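Local atomic coordinates of histone-lysine N-methyltransferase, H3 lysine-9 specific SUVH4 (Arabidopsis thaliana, PDB entry 4QEO), a protein that methylates the histone H3 tail at the site that marks chromatin for transcriptional repression, using S-adenosylmethionine, and binds methylated DNA. Residues K23-C28 against D321-E326; T290-R295 against P336-G341; F314-L319 against N346-K351; R328-E333 against C471-H476; L467-V472 against A482-F487. All coordinates share one frame; numbering follows the deposited sequence.

Contact 1 (K23-C28 against D321-E326)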
# COMPACT_ATOMS: atom_id res chain seq x y z
N LYS A 23 10.09 3.00 2.46
CA LYS A 23 10.91 4.20 2.56
C LYS A 23 12.33 3.91 2.07
O LYS A 23 12.88 4.64 1.23
CB LYS A 23 10.91 4.75 3.98
CG LYS A 23 11.77 6.01 4.19
CD LYS A 23 11.78 6.37 5.67
CE LYS A 23 13.14 6.84 6.15
NZ LYS A 23 13.21 8.31 6.12
N GLN A 24 12.92 2.83 2.59
CA GLN A 24 14.27 2.47 2.15
C GLN A 24 14.35 2.18 0.65
O GLN A 24 15.29 2.61 -0.04
CB GLN A 24 14.80 1.28 2.96
CG GLN A 24 14.95 1.57 4.44
CD GLN A 24 16.10 2.51 4.73
OE1 GLN A 24 16.85 2.91 3.83
NE2 GLN A 24 16.27 2.86 6.00
N TYR A 25 13.38 1.44 0.15
CA TYR A 25 13.28 1.15 -1.27
C TYR A 25 13.27 2.41 -2.12
O TYR A 25 14.04 2.53 -3.05
CB TYR A 25 12.01 0.35 -1.54
CG TYR A 25 11.62 0.20 -2.98
CD1 TYR A 25 12.42 -0.48 -3.88
CD2 TYR A 25 10.40 0.70 -3.44
CE1 TYR A 25 12.04 -0.65 -5.21
CE2 TYR A 25 10.00 0.53 -4.76
CZ TYR A 25 10.83 -0.13 -5.64
OH TYR A 25 10.43 -0.29 -6.95
N LEU A 26 12.37 3.34 -1.80
CA LEU A 26 12.28 4.55 -2.61
C LEU A 26 13.56 5.39 -2.51
O LEU A 26 13.98 6.01 -3.49
CB LEU A 26 11.04 5.36 -2.26
CG LEU A 26 9.72 4.65 -2.57
CD1 LEU A 26 8.53 5.45 -2.04
CD2 LEU A 26 9.58 4.40 -4.06
N LEU A 27 14.19 5.39 -1.34
CA LEU A 27 15.48 6.06 -1.21
C LEU A 27 16.54 5.42 -2.11
O LEU A 27 17.36 6.14 -2.68
CB LEU A 27 15.98 6.07 0.23
CG LEU A 27 15.31 7.01 1.22
CD1 LEU A 27 15.69 6.60 2.64
CD2 LEU A 27 15.71 8.48 0.97
N CYS A 28 16.53 4.09 -2.22
CA CYS A 28 17.49 3.41 -3.11
C CYS A 28 17.17 3.65 -4.58
O CYS A 28 18.09 3.79 -5.40
CB CYS A 28 17.55 1.90 -2.81
SG CYS A 28 18.19 1.56 -1.17
N ASP A 321 5.15 7.33 -12.23
CA ASP A 321 4.61 8.68 -12.41
C ASP A 321 4.73 9.57 -11.19
O ASP A 321 4.07 10.61 -11.10
CB ASP A 321 3.16 8.65 -12.91
CG ASP A 321 3.04 8.08 -14.30
OD1 ASP A 321 3.86 8.47 -15.17
OD2 ASP A 321 2.16 7.22 -14.52
N GLY A 322 5.59 9.18 -10.24
CA GLY A 322 5.94 10.04 -9.12
C GLY A 322 5.42 9.52 -7.79
O GLY A 322 4.22 9.32 -7.62
N ARG A 323 6.33 9.31 -6.85
CA ARG A 323 5.97 8.79 -5.53
C ARG A 323 6.68 9.58 -4.44
O ARG A 323 7.88 9.87 -4.54
CB ARG A 323 6.28 7.29 -5.43
CG ARG A 323 5.26 6.40 -6.16
CD ARG A 323 5.76 4.95 -6.36
NE ARG A 323 5.83 4.21 -5.10
CZ ARG A 323 6.18 2.92 -5.01
NH1 ARG A 323 6.48 2.22 -6.10
NH2 ARG A 323 6.21 2.32 -3.82
N LEU A 324 5.93 9.97 -3.42
CA LEU A 324 6.51 10.68 -2.28
C LEU A 324 7.36 9.70 -1.51
O LEU A 324 6.89 8.61 -1.17
CB LEU A 324 5.41 11.24 -1.39
CG LEU A 324 5.86 12.03 -0.16
CD1 LEU A 324 6.59 13.31 -0.58
CD2 LEU A 324 4.64 12.35 0.69
N ILE A 325 8.60 10.07 -1.23
CA ILE A 325 9.51 9.16 -0.54
C ILE A 325 9.10 8.96 0.92
O ILE A 325 9.09 7.84 1.42
CB ILE A 325 10.97 9.64 -0.66
CG1 ILE A 325 11.44 9.54 -2.11
CG2 ILE A 325 11.89 8.82 0.24
CD1 ILE A 325 12.70 10.30 -2.42
N GLU A 326 8.77 10.05 1.59
CA GLU A 326 8.35 10.00 2.99
C GLU A 326 7.61 11.28 3.39
O GLU A 326 7.78 12.33 2.77
CB GLU A 326 9.56 9.81 3.90
CG GLU A 326 10.54 10.97 3.84
CD GLU A 326 11.82 10.71 4.61
OE1 GLU A 326 11.73 10.36 5.81
OE2 GLU A 326 12.91 10.84 4.01
O HOH W 1 7.57 -0.34 -7.32
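R323 bends at its third torsion (chi3 70°), which turns the guanidinium group toward helix residue L26, and L26 keeps CG beside its own backbone N, bringing CD2 up to meet it. The evidence is a methyl set over one face of the guanidinium: L26 CD2 lies 3.8 Å from R323 CZ, close to the centre of the plane, and the two side chains cross at about a right angle. Y25 meets the same group differently. Its CE2 is 4.1 Å from R323 NH1, which lies at the ring edge near the ring plane, and the two planes are 51° apart, too steep for a stack. A water in the guanidinium plane accepts from R323 NH1 at 3.0 Å and sits 2.9 Å from Y25 OH. N320 OD1 accepts from R323 NH1 as well, and the A377 carbonyl takes R323 NE, which together should limit rotation of the group. The other methyl of L26, CD1, rests 3.7 Å from L324 O. Alongside, L27 CD2 touches I325 CG2 at 3.9 Å. At the partly exposed end, K23 NZ forms a short salt bridge of 2.5 Å with E326 OE1, approaching 45° out of the carboxylate plane. The contact lays helix 10-30 against the small antiparallel pair of strands 316-317 and 323-324. L26 also reaches V317 of that pair, Y25 touches D37 of helix 36-46, and L324, which points away from helix 10-30, packs on F468 and Q470 of strand 467-473.

Contact 2 (T290-R295 against P336-G341). With ZN (zinc ion), chain F; ZN (zinc ion), chain H; ZN (zinc ion), chain G.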
# COMPACT_ATOMS: atom_id res chain seq x y z
N THR A 290 8.38 32.55 -5.92
CA THR A 290 9.23 32.95 -7.04
C THR A 290 9.47 31.78 -7.99
O THR A 290 9.42 31.93 -9.21
CB THR A 290 10.58 33.50 -6.56
OG1 THR A 290 10.36 34.73 -5.86
CG2 THR A 290 11.51 33.75 -7.75
N GLY A 291 9.75 30.62 -7.42
CA GLY A 291 9.95 29.43 -8.22
C GLY A 291 11.37 29.26 -8.72
O GLY A 291 12.23 30.11 -8.47
N CYS A 292 11.61 28.17 -9.44
CA CYS A 292 12.94 27.80 -9.92
C CYS A 292 13.11 28.13 -11.40
O CYS A 292 12.13 28.40 -12.10
CB CYS A 292 13.18 26.31 -9.68
SG CYS A 292 12.12 25.18 -10.67
N ASN A 293 14.34 28.07 -11.89
CA ASN A 293 14.61 28.46 -13.28
C ASN A 293 14.96 27.29 -14.19
O ASN A 293 15.48 27.50 -15.29
CB ASN A 293 15.71 29.53 -13.35
CG ASN A 293 17.06 29.01 -12.92
OD1 ASN A 293 17.71 28.25 -13.65
ND2 ASN A 293 17.50 29.41 -11.73
N CYS A 294 14.68 26.07 -13.75
CA CYS A 294 15.01 24.89 -14.53
C CYS A 294 14.20 24.84 -15.83
O CYS A 294 13.11 25.38 -15.90
CB CYS A 294 14.77 23.62 -13.70
SG CYS A 294 15.54 23.67 -12.05
N ARG A 295 14.75 24.19 -16.85
CA ARG A 295 14.01 23.99 -18.09
C ARG A 295 13.54 22.54 -18.21
O ARG A 295 14.29 21.61 -17.93
CB ARG A 295 14.89 24.34 -19.29
CG ARG A 295 15.23 25.81 -19.42
CD ARG A 295 16.46 26.00 -20.31
NE ARG A 295 16.45 25.06 -21.43
CZ ARG A 295 16.49 25.42 -22.71
NH1 ARG A 295 16.55 26.71 -23.04
NH2 ARG A 295 16.49 24.50 -23.66
N PRO A 336 3.54 27.96 -10.44
CA PRO A 336 3.15 28.74 -11.62
C PRO A 336 4.31 29.51 -12.29
O PRO A 336 4.30 29.69 -13.51
CB PRO A 336 2.12 29.73 -11.06
CG PRO A 336 1.50 28.97 -9.91
CD PRO A 336 2.67 28.25 -9.28
N HIS A 337 5.28 29.96 -11.49
CA HIS A 337 6.42 30.69 -12.04
C HIS A 337 7.67 29.86 -12.31
O HIS A 337 8.68 30.40 -12.77
CB HIS A 337 6.76 31.91 -11.16
CG HIS A 337 5.73 32.98 -11.21
ND1 HIS A 337 4.91 33.28 -10.14
CD2 HIS A 337 5.35 33.81 -12.21
CE1 HIS A 337 4.08 34.25 -10.48
NE2 HIS A 337 4.33 34.59 -11.73
N CYS A 338 7.64 28.56 -12.00
CA CYS A 338 8.80 27.71 -12.29
C CYS A 338 8.95 27.51 -13.79
O CYS A 338 7.97 27.45 -14.53
CB CYS A 338 8.71 26.36 -11.58
SG CYS A 338 8.77 26.50 -9.78
N GLY A 339 10.20 27.38 -14.24
CA GLY A 339 10.50 27.26 -15.65
C GLY A 339 10.18 25.89 -16.21
O GLY A 339 10.15 25.70 -17.43
N CYS A 340 9.94 24.93 -15.32
CA CYS A 340 9.70 23.54 -15.70
C CYS A 340 8.28 23.34 -16.20
O CYS A 340 7.35 24.06 -15.79
CB CYS A 340 9.93 22.63 -14.49
SG CYS A 340 8.87 23.05 -13.08
N GLY A 341 8.11 22.36 -17.07
CA GLY A 341 6.80 21.99 -17.58
C GLY A 341 6.07 21.05 -16.65
O GLY A 341 6.60 20.65 -15.61
ZN ZN F . 10.39 24.83 -9.24
ZN ZN H . 13.64 23.38 -10.61
ZN ZN G . 10.07 21.68 -11.53
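The triangular three-zinc cluster of the pre-SET domain, in which nine cysteines hold three zinc ions, takes four of its cysteines from two loops, T290-R295 and P336-G341. Their touching parts run in nearly the same direction, 23° apart. C292 is a bridging ligand: its SG is 2.3 Å from the zinc of chain F and 2.4 Å from the zinc of chain H. That SG lies between the backbone N and the carbonyl carbon of its residue, on the side of the ions. C338 SG binds the chain F zinc and C294 SG the chain H zinc, while C340 SG goes to the third ion, in chain G. C298, C304, C306, C334 and C344 supply the remaining ligands, and of these C298 and C334 also bridge.

Backbone groups tie the loops together beside the metals. C292 N donates to C338 SG at 3.3 Å with an angle of 166° at the hydrogen, an N-H...S bond to a thiolate ligand that probably tempers its negative charge. In return G339 N donates to C292 O at 3.1 Å, the donor being tilted 33° from the carbonyl plane. H337 CB leans on T290 O at 3.3 Å, its imidazole leading away. The loops come so near at G339 that a CB placed there would stand 2.5 Å from C294 O.

Contact 3 (F314-L319 against N346-K351)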
# COMPACT_ATOMS: atom_id res chain seq x y z
N PHE A 314 15.04 16.41 -3.61
CA PHE A 314 13.69 16.21 -4.11
C PHE A 314 12.91 15.22 -3.25
O PHE A 314 13.39 14.13 -2.95
CB PHE A 314 13.71 15.76 -5.57
CG PHE A 314 14.26 16.80 -6.50
CD1 PHE A 314 13.47 17.86 -6.91
CD2 PHE A 314 15.58 16.72 -6.93
CE1 PHE A 314 13.99 18.84 -7.76
CE2 PHE A 314 16.09 17.69 -7.79
CZ PHE A 314 15.29 18.75 -8.20
N PRO A 315 11.70 15.63 -2.83
CA PRO A 315 10.83 14.81 -1.98
C PRO A 315 10.17 13.68 -2.77
O PRO A 315 9.75 12.69 -2.16
CB PRO A 315 9.79 15.83 -1.47
CG PRO A 315 9.77 16.90 -2.53
CD PRO A 315 11.18 17.00 -3.03
N TYR A 316 10.09 13.82 -4.09
CA TYR A 316 9.49 12.78 -4.92
C TYR A 316 10.55 12.07 -5.72
O TYR A 316 11.54 12.67 -6.12
CB TYR A 316 8.48 13.36 -5.91
CG TYR A 316 7.30 14.08 -5.30
CD1 TYR A 316 6.26 13.38 -4.71
CD2 TYR A 316 7.22 15.47 -5.36
CE1 TYR A 316 5.17 14.03 -4.17
CE2 TYR A 316 6.14 16.14 -4.82
CZ TYR A 316 5.12 15.42 -4.23
OH TYR A 316 4.05 16.10 -3.71
N VAL A 317 10.31 10.78 -5.96
CA VAL A 317 11.13 10.00 -6.86
C VAL A 317 10.34 9.75 -8.14
O VAL A 317 9.11 9.67 -8.11
CB VAL A 317 11.61 8.66 -6.22
CG1 VAL A 317 10.46 7.68 -6.08
CG2 VAL A 317 12.75 8.06 -7.02
N ASP A 318 11.04 9.65 -9.26
CA ASP A 318 10.41 9.50 -10.56
C ASP A 318 10.11 8.05 -10.84
O ASP A 318 10.80 7.40 -11.64
CB ASP A 318 11.33 10.05 -11.66
CG ASP A 318 10.66 10.06 -13.02
OD1 ASP A 318 9.42 9.90 -13.06
OD2 ASP A 318 11.36 10.24 -14.04
N LEU A 319 9.09 7.52 -10.19
CA LEU A 319 8.75 6.12 -10.31
C LEU A 319 7.24 6.02 -10.32
O LEU A 319 6.56 6.66 -9.51
CB LEU A 319 9.33 5.34 -9.13
CG LEU A 319 9.00 3.85 -9.01
CD1 LEU A 319 9.62 3.07 -10.17
CD2 LEU A 319 9.46 3.30 -7.66
N ASN A 346 8.76 17.16 -9.48
CA ASN A 346 8.45 18.01 -8.34
C ASN A 346 7.10 18.74 -8.49
O ASN A 346 6.80 19.65 -7.73
CB ASN A 346 9.58 18.98 -8.01
CG ASN A 346 9.57 19.40 -6.55
OD1 ASN A 346 9.36 18.59 -5.67
ND2 ASN A 346 9.75 20.70 -6.30
N ARG A 347 6.30 18.30 -9.45
CA ARG A 347 4.89 18.66 -9.50
C ARG A 347 4.01 17.42 -9.29
O ARG A 347 2.86 17.41 -9.71
CB ARG A 347 4.56 19.30 -10.85
CG ARG A 347 5.36 20.57 -11.18
CD ARG A 347 4.99 21.08 -12.56
NE ARG A 347 5.65 22.33 -12.94
CZ ARG A 347 5.17 23.54 -12.67
NH1 ARG A 347 4.04 23.68 -11.98
NH2 ARG A 347 5.81 24.63 -13.08
N THR A 348 4.54 16.37 -8.65
CA THR A 348 3.78 15.12 -8.49
C THR A 348 2.28 15.22 -8.13
O THR A 348 1.45 14.63 -8.83
CB THR A 348 4.51 14.13 -7.56
OG1 THR A 348 5.71 13.70 -8.20
CG2 THR A 348 3.62 12.90 -7.25
N SER A 349 1.92 15.99 -7.11
CA SER A 349 0.51 16.04 -6.69
C SER A 349 -0.39 16.88 -7.59
O SER A 349 -1.61 16.93 -7.38
CB SER A 349 0.38 16.50 -5.24
OG SER A 349 0.55 17.89 -5.13
N GLN A 350 0.19 17.54 -8.58
CA GLN A 350 -0.58 18.41 -9.47
C GLN A 350 -1.10 17.63 -10.67
O GLN A 350 -1.90 18.13 -11.46
CB GLN A 350 0.28 19.57 -9.96
CG GLN A 350 0.69 20.55 -8.87
CD GLN A 350 1.88 21.43 -9.27
OE1 GLN A 350 2.01 21.85 -10.43
NE2 GLN A 350 2.74 21.71 -8.31
N LYS A 351 -0.62 16.41 -10.82
CA LYS A 351 -0.93 15.66 -12.01
C LYS A 351 -2.33 15.05 -11.96
O LYS A 351 -3.00 15.06 -10.91
CB LYS A 351 0.17 14.63 -12.29
CG LYS A 351 1.49 15.34 -12.58
CD LYS A 351 2.65 14.39 -12.84
CE LYS A 351 3.92 15.18 -13.15
NZ LYS A 351 5.06 14.29 -13.52
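Y316 and T348 make the central meeting, a CH-pi contact over the ring face. T348 CB stands 3.3 Å from the centroid of the Y316 ring and only 8° off its normal. The threonine torsion (chi1 -68°) spreads its two branches across that face: OG1 lies 3.3 Å from Y316 CG, while CG2 is 3.6 Å from CE1. At the ring edge, near its plane, comes N346 OD1, 3.8 Å from Y316 CD2. That oxygen also touches the proline ring, 3.6 Å from P315 CD, and it is buried without a hydrogen-bond partner in the model. F314 completes this shell, its CD1 reaching N346 CB at 4.2 Å with ring and amide planes 75° apart.

A second shell holds these groups. T348 OG1 is hydrogen-bonded to V345 O, which fixes the hydroxyl over the ring, and N346 ND2 is anchored on F332 O. The far end of the tyrosine makes a weak hydrogen bond from OH to E333 OE2, the carboxylate oxygen that S349 OG also uses. Within N346-K351, R347 NH1 donates to Q350 OE1 at 3.1 Å, in both the guanidinium and the carbonyl plane and on a lone pair. N346 itself lies beside the zinc ligands C306 and C334. The arrangement thus belongs to the pre-SET fold, where Y316 of strand 316-317, paired antiparallel with 323-324, packs on T348 of a 3-10 segment next to the zinc cluster.

Contact 4 (R328-E333 against C471-H476)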
# COMPACT_ATOMS: atom_id res chain seq x y z
N ARG A 328 6.51 14.60 5.38
CA ARG A 328 7.25 15.77 5.85
C ARG A 328 6.28 16.76 6.48
O ARG A 328 5.07 16.65 6.28
CB ARG A 328 7.94 16.48 4.68
CG ARG A 328 8.82 15.59 3.85
CD ARG A 328 10.08 16.31 3.46
NE ARG A 328 10.87 15.57 2.49
CZ ARG A 328 11.96 16.05 1.91
NH1 ARG A 328 12.39 17.27 2.21
NH2 ARG A 328 12.62 15.31 1.02
N ASP A 329 6.82 17.74 7.20
CA ASP A 329 6.03 18.86 7.68
C ASP A 329 5.38 19.55 6.49
O ASP A 329 4.19 19.86 6.51
CB ASP A 329 6.89 19.86 8.46
CG ASP A 329 7.16 19.41 9.88
OD1 ASP A 329 6.47 18.48 10.35
OD2 ASP A 329 8.04 20.01 10.54
N VAL A 330 6.17 19.79 5.45
CA VAL A 330 5.62 20.39 4.23
C VAL A 330 6.46 20.00 3.01
O VAL A 330 7.68 19.87 3.10
CB VAL A 330 5.48 21.93 4.35
CG1 VAL A 330 6.83 22.59 4.45
CG2 VAL A 330 4.67 22.51 3.18
N VAL A 331 5.80 19.78 1.88
CA VAL A 331 6.49 19.51 0.63
C VAL A 331 6.42 20.78 -0.23
O VAL A 331 5.38 21.42 -0.31
CB VAL A 331 5.85 18.29 -0.12
CG1 VAL A 331 6.33 18.22 -1.57
CG2 VAL A 331 6.17 16.99 0.59
N PHE A 332 7.55 21.15 -0.83
CA PHE A 332 7.61 22.34 -1.67
C PHE A 332 7.67 21.95 -3.14
O PHE A 332 8.71 21.55 -3.65
CB PHE A 332 8.83 23.19 -1.33
CG PHE A 332 8.75 23.88 0.01
CD1 PHE A 332 8.11 25.10 0.13
CD2 PHE A 332 9.33 23.32 1.13
CE1 PHE A 332 8.04 25.76 1.36
CE2 PHE A 332 9.27 23.97 2.36
CZ PHE A 332 8.62 25.19 2.47
N GLU A 333 6.53 22.06 -3.80
CA GLU A 333 6.44 21.71 -5.20
C GLU A 333 6.73 22.91 -6.10
O GLU A 333 6.58 24.07 -5.69
CB GLU A 333 5.05 21.16 -5.53
CG GLU A 333 4.87 19.69 -5.16
CD GLU A 333 3.53 19.11 -5.61
OE1 GLU A 333 2.71 19.85 -6.20
OE2 GLU A 333 3.30 17.92 -5.36
N CYS A 471 0.86 18.20 3.74
CA CYS A 471 0.77 19.61 3.37
C CYS A 471 1.75 19.92 2.25
O CYS A 471 2.92 19.54 2.31
CB CYS A 471 1.04 20.52 4.58
SG CYS A 471 -0.33 20.60 5.77
N VAL A 472 1.25 20.60 1.22
CA VAL A 472 2.07 20.94 0.06
C VAL A 472 1.94 22.43 -0.25
O VAL A 472 0.82 22.95 -0.30
CB VAL A 472 1.62 20.15 -1.19
CG1 VAL A 472 2.46 20.54 -2.40
CG2 VAL A 472 1.69 18.65 -0.93
N LEU A 473 3.07 23.11 -0.43
CA LEU A 473 3.09 24.48 -0.94
C LEU A 473 3.65 24.49 -2.37
O LEU A 473 4.67 23.86 -2.65
CB LEU A 473 3.94 25.39 -0.03
CG LEU A 473 3.36 25.68 1.36
CD1 LEU A 473 4.42 26.29 2.27
CD2 LEU A 473 2.14 26.57 1.27
N SER A 474 2.98 25.19 -3.27
CA SER A 474 3.43 25.25 -4.67
C SER A 474 3.23 26.64 -5.26
O SER A 474 4.14 27.19 -5.88
CB SER A 474 2.69 24.23 -5.54
OG SER A 474 1.29 24.28 -5.31
N SER A 475 2.03 27.19 -5.07
CA SER A 475 1.75 28.52 -5.63
C SER A 475 2.13 29.65 -4.68
O SER A 475 2.26 30.79 -5.11
CB SER A 475 0.29 28.65 -6.05
OG SER A 475 -0.55 28.67 -4.91
N HIS A 476 2.31 29.33 -3.40
CA HIS A 476 2.74 30.33 -2.42
C HIS A 476 3.42 29.67 -1.22
O HIS A 476 3.55 28.45 -1.16
CB HIS A 476 1.56 31.19 -1.95
CG HIS A 476 0.49 30.41 -1.26
ND1 HIS A 476 0.66 29.85 -0.01
CD2 HIS A 476 -0.77 30.09 -1.64
CE1 HIS A 476 -0.45 29.22 0.35
NE2 HIS A 476 -1.33 29.36 -0.63
O HOH W 2 2.06 17.78 6.23
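E333 and V472 pack tightly at one end of the contact. The glutamate chain, extended beyond CG, passes over the valine, and V472 CG1 lies 3.7 Å from E333 CD. The carboxylate beyond is buried and held from several sides: OE1 by a salt bridge to R483 NH1 and a hydrogen bond from Q350 NE2, OE2 by S349 OG and, weakly, Y316 OH. Such surroundings probably keep it charged. With an alanine here, R483 NH1 would probably lose its carboxylate partner, and Q350 and S349 would be likely to turn more freely. On the face carrying F332 and L473, the two side chains lie alongside, pointing the same way, with F332 CE1 3.8 Å from L473 CD1; V330 CG2 comes to L473 CG at 3.9 Å.

The backbones form a short parallel ladder, V331 opposite V472 and F332 opposite L473, through which a pre-SET strand becomes an outermost strand of a SET-domain sheet. Its three bonds are V331 N to C471 O (2.9 Å), L473 N to V331 O (2.9 Å) and E333 N to L473 O (2.8 Å), with angles at the hydrogen between 150° and 165°.

Toward D329 the pairing gives way. No direct bond links D329 to C471; a water takes the proton of C471 N at 2.8 Å and lies within hydrogen-bonding distance of D329 O, to which it probably donates, and C471 CB stays 3.8 Å from that same D329 O. The D329 side chain points away from C471-H476, is exposed, and packs against an apolar side chain of the bound peptide.

Contact 5 (L467-V472 against A482-F487)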
# COMPACT_ATOMS: atom_id res chain seq x y z
N LEU A 467 -4.17 5.84 3.92
CA LEU A 467 -3.73 7.13 3.40
C LEU A 467 -3.22 8.03 4.52
O LEU A 467 -3.53 7.84 5.69
CB LEU A 467 -4.86 7.86 2.65
CG LEU A 467 -5.60 7.10 1.54
CD1 LEU A 467 -6.70 7.98 0.93
CD2 LEU A 467 -4.63 6.64 0.48
N PHE A 468 -2.44 9.05 4.14
CA PHE A 468 -2.07 10.09 5.07
C PHE A 468 -2.13 11.46 4.39
O PHE A 468 -2.08 11.57 3.16
CB PHE A 468 -0.69 9.83 5.68
CG PHE A 468 0.46 10.04 4.74
CD1 PHE A 468 0.86 9.04 3.87
CD2 PHE A 468 1.16 11.24 4.74
CE1 PHE A 468 1.93 9.23 3.01
CE2 PHE A 468 2.23 11.44 3.89
CZ PHE A 468 2.62 10.43 3.02
N VAL A 469 -2.26 12.49 5.23
CA VAL A 469 -2.36 13.87 4.82
C VAL A 469 -0.98 14.51 4.75
O VAL A 469 -0.22 14.48 5.72
CB VAL A 469 -3.20 14.68 5.83
CG1 VAL A 469 -3.01 16.18 5.61
CG2 VAL A 469 -4.66 14.30 5.72
N GLN A 470 -0.69 15.12 3.61
CA GLN A 470 0.57 15.81 3.40
C GLN A 470 0.32 17.25 2.97
O GLN A 470 -0.39 17.51 1.97
CB GLN A 470 1.39 15.08 2.33
CG GLN A 470 2.69 15.78 2.00
CD GLN A 470 3.63 15.82 3.18
OE1 GLN A 470 4.08 14.78 3.67
NE2 GLN A 470 3.92 17.02 3.65
N CYS A 471 0.86 18.20 3.74
CA CYS A 471 0.77 19.61 3.37
C CYS A 471 1.75 19.92 2.25
O CYS A 471 2.92 19.54 2.31
CB CYS A 471 1.04 20.52 4.58
SG CYS A 471 -0.33 20.60 5.77
N VAL A 472 1.25 20.60 1.22
CA VAL A 472 2.07 20.94 0.06
C VAL A 472 1.94 22.43 -0.25
O VAL A 472 0.82 22.95 -0.30
CB VAL A 472 1.62 20.15 -1.19
CG1 VAL A 472 2.46 20.54 -2.40
CG2 VAL A 472 1.69 18.65 -0.93
N ALA A 482 -1.80 26.14 2.99
CA ALA A 482 -1.18 25.03 2.25
C ALA A 482 -2.22 24.19 1.52
O ALA A 482 -3.38 24.13 1.92
CB ALA A 482 -0.35 24.16 3.17
N ARG A 483 -1.79 23.58 0.43
CA ARG A 483 -2.58 22.55 -0.23
C ARG A 483 -2.58 21.29 0.64
O ARG A 483 -1.56 20.93 1.23
CB ARG A 483 -2.02 22.28 -1.63
CG ARG A 483 -2.24 23.47 -2.59
CD ARG A 483 -1.55 23.28 -3.92
NE ARG A 483 -1.87 21.99 -4.50
CZ ARG A 483 -0.97 21.13 -4.97
NH1 ARG A 483 0.33 21.41 -4.97
NH2 ARG A 483 -1.39 19.97 -5.46
N VAL A 484 -3.73 20.65 0.74
CA VAL A 484 -3.87 19.45 1.55
C VAL A 484 -4.00 18.26 0.62
O VAL A 484 -4.99 18.15 -0.10
CB VAL A 484 -5.13 19.54 2.43
CG1 VAL A 484 -5.35 18.23 3.19
CG2 VAL A 484 -5.01 20.72 3.38
N VAL A 485 -3.01 17.37 0.63
CA VAL A 485 -2.98 16.27 -0.34
C VAL A 485 -2.93 14.88 0.32
O VAL A 485 -2.11 14.61 1.19
CB VAL A 485 -1.79 16.43 -1.33
CG1 VAL A 485 -1.81 15.32 -2.37
CG2 VAL A 485 -1.85 17.79 -2.04
N LEU A 486 -3.82 14.00 -0.11
CA LEU A 486 -3.87 12.63 0.36
C LEU A 486 -2.97 11.75 -0.49
O LEU A 486 -3.13 11.66 -1.73
CB LEU A 486 -5.31 12.11 0.34
CG LEU A 486 -6.24 12.84 1.31
CD1 LEU A 486 -7.70 12.47 1.07
CD2 LEU A 486 -5.85 12.54 2.74
N PHE A 487 -2.02 11.12 0.22
CA PHE A 487 -1.06 10.17 -0.34
C PHE A 487 -1.30 8.76 0.22
O PHE A 487 -1.71 8.60 1.37
CB PHE A 487 0.35 10.61 0.02
CG PHE A 487 0.89 11.73 -0.83
CD1 PHE A 487 0.67 13.05 -0.49
CD2 PHE A 487 1.61 11.45 -1.99
CE1 PHE A 487 1.17 14.08 -1.26
CE2 PHE A 487 2.11 12.47 -2.78
CZ PHE A 487 1.88 13.80 -2.42
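F468 presents one ring face to F487 and an edge to Q470. F487 CB stands over that face, 4.0 Å from the F468 centroid and 29° off the normal, a CH-pi contact, while Q470 OE1 lies in the ring plane at its edge. The F468 torsion (chi1 73°), with CG between backbone N and carbonyl carbon, tips the ring onto its cross-strand neighbour. A basic side chain of the bound peptide makes a cation-pi contact with F468 too. Were F468 an alanine, the basic group of the peptide would probably lose its aromatic partner and F487 CB its cover. The F487 ring is met obliquely by Q470 CB, 3.5 Å from F487 CD1. The amide is pinned: Q470 NE2 donates almost straight to C471 O at 3.0 Å and also to R328 O. The R483 guanidinium touches V472 CG1 obliquely through NH1 at 3.4 Å, and its NE forms a salt bridge with E383.

V472 CG2 and V485 CG2 meet at 3.8 Å on this side of the sheet; on the side of V469, its CG2 reaches L486 CD2 at 3.7 Å. Beneath them run six backbone bonds, two in each of the hydrogen-bonded pairs F468-F487, Q470-V485 and V472-R483; V469-L486 and C471-V484 are the non-hydrogen-bonded pairs between. The strands approach to 4.7 Å with their directions 148° apart, hence antiparallel and twisted. This is a regular beta hairpin of the SET domain, flanked in its sheet by strands 331-332 and 380-383, with an aromatic residue placed at the peptide site.

Overall arrangement
From the N terminus, contact 1 closes the longest loop: 292 residues, including the SRA domain, separate helix 10-30 from D321-E326 of the pre-SET region. Contacts 2 and 3 each open inside that loop and close beyond it, so both cross contact 1, and they cross each other. Contact 4 opens after contact 1 has closed, crosses contacts 2 and 3, and runs from pre-SET into the SET domain. Contact 5 closes a short hairpin and shares C471 and V472 with contact 4. Laterally, S349 joins contact 3 to R483 of contact 5, P336 of contact 2 packs on S475 of contact 4, and R347 links contact 3 to the zinc loops of contact 2.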